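Local coordinates for protein geranylgeranyl pyrophosphate synthase (Corynebacterium glutamicum, PDB 3LMD) that probably elongates isoprenoid diphosphates by trans-prenyl transfer, with magnesium as cofactor, as a member of the FPP/GGPP synthase family, at residues Leu267-Ala272 against Glu302-Ser307. Sequence-based numbering, arbitrary orientation.
Sequences LPVLYA and ELLSQS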
loop_
_atom_site.group_PDB
_atom_site.type_symbol
_atom_site.label_atom_id
_atom_site.label_comp_id
_atom_site.label_asym_id
_atom_site.label_seq_id
_atom_site.Cartn_x
_atom_site.Cartn_y
_atom_site.Cartn_z
ATOM N N LEU A 267 12.704 -8.972 24.855
ATOM C CA LEU A 267 13.328 -8.199 25.919
ATOM C C LEU A 267 13.927 -8.992 27.087
ATOM O O LEU A 267 15.051 -8.719 27.473
ATOM C CB LEU A 267 12.330 -7.184 26.480
ATOM C CG LEU A 267 12.904 -6.042 27.293
ATOM C CD1 LEU A 267 14.010 -5.340 26.476
ATOM C CD2 LEU A 267 11.739 -5.056 27.617
ATOM N N PRO A 268 13.172 -9.930 27.691
ATOM C CA PRO A 268 13.812 -10.630 28.829
ATOM C C PRO A 268 15.089 -11.378 28.429
ATOM O O PRO A 268 16.026 -11.504 29.226
ATOM C CB PRO A 268 12.771 -11.662 29.248
ATOM C CG PRO A 268 11.464 -11.218 28.604
ATOM C CD PRO A 268 11.813 -10.420 27.414
ATOM N N VAL A 269 15.106 -11.923 27.219
ATOM C CA VAL A 269 16.265 -12.655 26.742
ATOM C C VAL A 269 17.415 -11.707 26.503
ATOM O O VAL A 269 18.561 -12.018 26.831
ATOM C CB VAL A 269 15.974 -13.431 25.402
ATOM C CG1 VAL A 269 17.213 -14.309 25.008
ATOM C CG2 VAL A 269 14.744 -14.262 25.538
ATOM N N LEU A 270 17.124 -10.541 25.933
ATOM C CA LEU A 270 18.173 -9.572 25.646
ATOM C C LEU A 270 18.780 -9.038 26.946
ATOM O O LEU A 270 19.977 -8.816 27.033
ATOM C CB LEU A 270 17.634 -8.392 24.823
ATOM C CG LEU A 270 17.058 -8.832 23.457
ATOM C CD1 LEU A 270 16.324 -7.641 22.775
ATOM C CD2 LEU A 270 18.205 -9.351 22.593
ATOM N N TYR A 271 17.948 -8.778 27.940
ATOM C CA TYR A 271 18.484 -8.372 29.255
ATOM C C TYR A 271 19.395 -9.469 29.863
ATOM O O TYR A 271 20.499 -9.170 30.362
ATOM C CB TYR A 271 17.328 -8.093 30.201
ATOM C CG TYR A 271 16.771 -6.687 30.087
ATOM C CD1 TYR A 271 17.611 -5.573 30.080
ATOM C CD2 TYR A 271 15.418 -6.477 30.024
ATOM C CE1 TYR A 271 17.085 -4.285 29.999
ATOM C CE2 TYR A 271 14.887 -5.196 29.936
ATOM C CZ TYR A 271 15.720 -4.117 29.925
ATOM O OH TYR A 271 15.160 -2.859 29.857
ATOM N N ALA A 272 18.940 -10.719 29.804
ATOM C CA ALA A 272 19.711 -11.854 30.368
ATOM C C ALA A 272 21.042 -11.995 29.646
ATOM O O ALA A 272 22.075 -12.217 30.273
ATOM C CB ALA A 272 18.906 -13.161 30.292
ATOM N N GLU A 302 15.333 -22.729 31.088
ATOM C CA GLU A 302 15.748 -22.880 32.489
ATOM C C GLU A 302 16.764 -21.812 32.886
ATOM O O GLU A 302 16.615 -21.173 33.934
ATOM C CB GLU A 302 16.318 -24.289 32.755
ATOM C CG GLU A 302 16.690 -24.544 34.203
ATOM C CD GLU A 302 15.548 -24.246 35.172
ATOM O OE1 GLU A 302 14.398 -24.649 34.880
ATOM O OE2 GLU A 302 15.799 -23.616 36.233
ATOM N N LEU A 303 17.785 -21.596 32.051
ATOM C CA LEU A 303 18.743 -20.515 32.288
ATOM C C LEU A 303 18.047 -19.137 32.427
ATOM O O LEU A 303 18.347 -18.368 33.326
ATOM C CB LEU A 303 19.769 -20.464 31.142
ATOM C CG LEU A 303 20.740 -21.666 31.098
ATOM C CD1 LEU A 303 21.564 -21.611 29.823
ATOM C CD2 LEU A 303 21.655 -21.620 32.312
ATOM N N LEU A 304 17.123 -18.839 31.525
ATOM C CA LEU A 304 16.366 -17.576 31.605
ATOM C C LEU A 304 15.643 -17.446 32.948
ATOM O O LEU A 304 15.671 -16.385 33.562
ATOM C CB LEU A 304 15.366 -17.492 30.418
ATOM C CG LEU A 304 16.070 -17.253 29.081
ATOM C CD1 LEU A 304 15.106 -17.462 27.891
ATOM C CD2 LEU A 304 16.649 -15.848 29.052
ATOM N N SER A 305 15.052 -18.533 33.454
ATOM C CA SER A 305 14.387 -18.463 34.748
ATOM C C SER A 305 15.377 -18.263 35.904
ATOM O O SER A 305 14.995 -17.823 36.989
ATOM C CB SER A 305 13.478 -19.689 34.998
ATOM O OG SER A 305 14.252 -20.796 35.454
ATOM N N GLN A 306 16.645 -18.588 35.667
ATOM C CA GLN A 306 17.684 -18.398 36.690
ATOM C C GLN A 306 18.300 -17.004 36.590
ATOM O O GLN A 306 19.058 -16.606 37.475
ATOM C CB GLN A 306 18.796 -19.486 36.547
ATOM C CG GLN A 306 18.290 -20.880 36.877
ATOM C CD GLN A 306 19.206 -22.021 36.345
ATOM O OE1 GLN A 306 20.186 -21.785 35.644
ATOM N NE2 GLN A 306 18.866 -23.253 36.692
ATOM N N SER A 307 17.968 -16.264 35.520
ATOM C CA SER A 307 18.638 -14.995 35.226
ATOM C C SER A 307 17.795 -13.860 35.827
ATOM O O SER A 307 16.783 -14.118 36.456
ATOM C CB SER A 307 18.734 -14.758 33.709
ATOM O OG SER A 307 17.438 -14.367 33.219
#
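With CG anti to its own carbonyl carbon (chi1 -71°), L304 sends both methyls across to V269 and A272, while V269 holds CG2 anti to its carbonyl carbon, beside the backbone N, where it meets that leucine. This is helix-helix packing in the all-helical fold of the trans-prenyl synthases: a turn of helix 267-274 lies against the C-terminal end of helix 294-306, the two short axes inclined at 72° and 10.2 Å apart at their closest. CD1 of L304 meets CG2 of V269 at 4.0 Å, and its CD2 spans CB of A272, 3.7 Å away, and CA of V269. No hydrogen bond spans the interface, so the join is largely apolar packing, with I245 of helix 219-246 also lying against V269 and L283 of helix 278-286 against A272. E302 and S305, on this same helix end, belong to a calcium site known for this protein, though no ion is bound to this chain here, and neither touches 267-272. S307, just past the helix, lays its CB and OG against the methyl of A272, with OG 3.5 Å from that CB. S307 OG also hydrogen-bonds with G309 N. L304 O accepts twice, from S307 N at 3.0 Å and from S307 OG at 2.7 Å, the hydroxyl oxygen lying 15° from the carbonyl plane.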